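Local coordinates for protein putative isomerase (Streptomyces coelicolor A3, PDB 2OQH) that is an enolase-superfamily enzyme that probably dehydrates D-glucarate to 5-dehydro-4-deoxy-D-glucarate in sugar-acid breakdown, at residues T32-R37 against A54-I59. Numbering follows the deposited sequence.
Sequences TRTVVR and APVAAI
Thr34 OG1, buried where the first turn of helix 54-63 settles on strand 31-40, is hydrogen-bonded to the carbonyl O of Trp52, just ahead of the helix, and also lies against Val56 and Ala57 of the helix. The strand is the middle one of the three-stranded antiparallel sheet in the N-terminal capping domain of the enolase superfamily, and the helix follows directly from the edge strand 45-51, folding back over one face of that sheet. The hydroxyl lies 3.9 Å from Val56 CB and 4.0 Å from Ala57 CB, both loose van der Waals contacts. Ala57 N is 3.8 Å from the same oxygen, too far for a hydrogen bond, so between the two segments the join is one of fit alone. With chi1 at -71°, OG1 lies opposite the threonine's own carbonyl carbon and CG2 opposite its backbone N, which turns the methyl to the helix backbone. The main chains come nearest here, Thr34 CA and Ala57 CA being 6.0 Å apart, consistent with the small side chain of Ala57 at this point. Ala57 also touches Val12 of strand 5-15 and Val56 touches Thr50 of strand 45-51, so with Thr34 the helix start meets all three strands; Val10 packs against Thr34 as well. On the valine, CG1 is the branch nearer the threonine, 4.2 Å from Thr34 OG1, and on the threonine the methyl CG2 stops 4.1 Å from Ala57 CA.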
ATOM      1  N   THR A  32      10.085   5.231  -9.975  1.00 24.95           N
ATOM      2  CA  THR A  32       9.797   4.524 -11.213  1.00 24.19           C
ATOM      3  C   THR A  32       8.558   3.640 -11.053  1.00 24.71           C
ATOM      4  O   THR A  32       8.418   2.938 -10.053  1.00 25.96           O
ATOM      5  CB  THR A  32      11.014   3.663 -11.637  1.00 24.13           C
ATOM      6  OG1 THR A  32      12.126   4.521 -11.939  1.00 23.99           O
ATOM      7  CG2 THR A  32      10.686   2.838 -12.862  1.00 23.17           C
ATOM      8  N   ARG A  33       7.664   3.686 -12.042  1.00 23.76           N
ATOM      9  CA  ARG A  33       6.433   2.902 -12.021  1.00 23.65           C
ATOM     10  C   ARG A  33       6.105   2.346 -13.408  1.00 23.05           C
ATOM     11  O   ARG A  33       6.478   2.931 -14.426  1.00 23.35           O
ATOM     12  CB  ARG A  33       5.254   3.769 -11.557  1.00 22.64           C
ATOM     13  CG  ARG A  33       5.479   4.505 -10.243  1.00 23.36           C
ATOM     14  CD  ARG A  33       5.452   3.565  -9.052  1.00 23.46           C
ATOM     15  NE  ARG A  33       4.132   2.974  -8.854  1.00 24.54           N
ATOM     16  CZ  ARG A  33       3.791   2.254  -7.787  1.00 25.21           C
ATOM     17  NH1 ARG A  33       4.674   2.035  -6.823  1.00 26.45           N
ATOM     18  NH2 ARG A  33       2.566   1.757  -7.678  1.00 25.20           N
ATOM     19  N   THR A  34       5.401   1.220 -13.439  1.00 21.46           N
ATOM     20  CA  THR A  34       4.991   0.596 -14.690  1.00 20.29           C
ATOM     21  C   THR A  34       3.503   0.882 -14.892  1.00 21.67           C
ATOM     22  O   THR A  34       2.694   0.642 -13.993  1.00 22.18           O
ATOM     23  CB  THR A  34       5.204  -0.938 -14.660  1.00 20.41           C
ATOM     24  OG1 THR A  34       6.605  -1.233 -14.696  1.00 19.00           O
ATOM     25  CG2 THR A  34       4.517  -1.602 -15.855  1.00 18.25           C
ATOM     26  N   VAL A  35       3.145   1.406 -16.062  1.00 21.05           N
ATOM     27  CA  VAL A  35       1.749   1.712 -16.365  1.00 21.03           C
ATOM     28  C   VAL A  35       1.249   0.804 -17.480  1.00 21.22           C
ATOM     29  O   VAL A  35       1.959   0.550 -18.455  1.00 21.16           O
ATOM     30  CB  VAL A  35       1.573   3.176 -16.812  1.00 22.08           C
ATOM     31  CG1 VAL A  35       0.100   3.479 -17.011  1.00 22.72           C
ATOM     32  CG2 VAL A  35       2.172   4.111 -15.774  1.00 20.73           C
ATOM     33  N   VAL A  36       0.021   0.320 -17.336  1.00 20.51           N
ATOM     34  CA  VAL A  36      -0.559  -0.583 -18.325  1.00 20.30           C
ATOM     35  C   VAL A  36      -1.902  -0.069 -18.825  1.00 20.15           C
ATOM     36  O   VAL A  36      -2.658   0.531 -18.062  1.00 20.38           O
ATOM     37  CB  VAL A  36      -0.771  -1.990 -17.712  1.00 20.32           C
ATOM     38  CG1 VAL A  36      -1.456  -2.910 -18.716  1.00 20.23           C
ATOM     39  CG2 VAL A  36       0.570  -2.567 -17.266  1.00 19.82           C
ATOM     40  N   ARG A  37      -2.178  -0.273 -20.113  1.00 19.79           N
ATOM     41  CA  ARG A  37      -3.454   0.133 -20.695  1.00 20.33           C
ATOM     42  C   ARG A  37      -4.090  -1.067 -21.379  1.00 20.08           C
ATOM     43  O   ARG A  37      -3.465  -1.722 -22.217  1.00 20.93           O
ATOM     44  CB  ARG A  37      -3.292   1.251 -21.740  1.00 20.95           C
ATOM     45  CG  ARG A  37      -4.623   1.618 -22.442  1.00 20.77           C
ATOM     46  CD  ARG A  37      -4.450   2.667 -23.558  1.00 21.02           C
ATOM     47  NE  ARG A  37      -3.602   2.166 -24.631  1.00 22.43           N
ATOM     48  CZ  ARG A  37      -2.962   2.929 -25.514  1.00 22.75           C
ATOM     49  NH1 ARG A  37      -3.069   4.250 -25.467  1.00 23.08           N
ATOM     50  NH2 ARG A  37      -2.190   2.364 -26.430  1.00 24.19           N
ATOM     51  N   ALA A  54      11.593  -1.850 -15.602  1.00 22.67           N
ATOM     52  CA  ALA A  54      12.021  -2.927 -16.490  1.00 22.77           C
ATOM     53  C   ALA A  54      11.570  -4.351 -16.147  1.00 22.78           C
ATOM     54  O   ALA A  54      10.865  -4.978 -16.927  1.00 23.80           O
ATOM     55  CB  ALA A  54      13.542  -2.888 -16.662  1.00 21.71           C
ATOM     56  N   PRO A  55      11.955  -4.880 -14.978  1.00 22.42           N
ATOM     57  CA  PRO A  55      11.507  -6.251 -14.699  1.00 21.93           C
ATOM     58  C   PRO A  55       9.986  -6.485 -14.629  1.00 21.97           C
ATOM     59  O   PRO A  55       9.492  -7.519 -15.092  1.00 21.42           O
ATOM     60  CB  PRO A  55      12.230  -6.589 -13.392  1.00 21.55           C
ATOM     61  CG  PRO A  55      12.335  -5.266 -12.709  1.00 22.95           C
ATOM     62  CD  PRO A  55      12.707  -4.321 -13.843  1.00 22.49           C
ATOM     63  N   VAL A  56       9.241  -5.538 -14.065  1.00 21.09           N
ATOM     64  CA  VAL A  56       7.796  -5.712 -13.964  1.00 20.97           C
ATOM     65  C   VAL A  56       7.155  -5.546 -15.331  1.00 21.71           C
ATOM     66  O   VAL A  56       6.230  -6.282 -15.693  1.00 21.28           O
ATOM     67  CB  VAL A  56       7.164  -4.705 -12.986  1.00 20.31           C
ATOM     68  CG1 VAL A  56       5.658  -4.907 -12.943  1.00 20.72           C
ATOM     69  CG2 VAL A  56       7.752  -4.892 -11.595  1.00 19.61           C
ATOM     70  N   ALA A  57       7.655  -4.574 -16.090  1.00 21.23           N
ATOM     71  CA  ALA A  57       7.146  -4.322 -17.426  1.00 21.32           C
ATOM     72  C   ALA A  57       7.390  -5.553 -18.298  1.00 21.00           C
ATOM     73  O   ALA A  57       6.570  -5.887 -19.147  1.00 21.97           O
ATOM     74  CB  ALA A  57       7.836  -3.109 -18.027  1.00 21.57           C
ATOM     75  N   ALA A  58       8.509  -6.239 -18.079  1.00 20.42           N
ATOM     76  CA  ALA A  58       8.825  -7.427 -18.870  1.00 20.75           C
ATOM     77  C   ALA A  58       7.824  -8.557 -18.627  1.00 21.30           C
ATOM     78  O   ALA A  58       7.426  -9.258 -19.557  1.00 21.92           O
ATOM     79  CB  ALA A  58      10.235  -7.910 -18.558  1.00 18.68           C
ATOM     80  N   ILE A  59       7.420  -8.731 -17.373  1.00 20.18           N
ATOM     81  CA  ILE A  59       6.467  -9.775 -17.014  1.00 19.22           C
ATOM     82  C   ILE A  59       5.107  -9.512 -17.655  1.00 19.65           C
ATOM     83  O   ILE A  59       4.465 -10.431 -18.168  1.00 20.26           O
ATOM     84  CB  ILE A  59       6.294  -9.867 -15.478  1.00 18.50           C
ATOM     85  CG1 ILE A  59       7.635 -10.181 -14.817  1.00 17.12           C
ATOM     86  CG2 ILE A  59       5.286 -10.957 -15.125  1.00 18.90           C
ATOM     87  CD1 ILE A  59       7.585 -10.147 -13.302  1.00 17.37           C
TER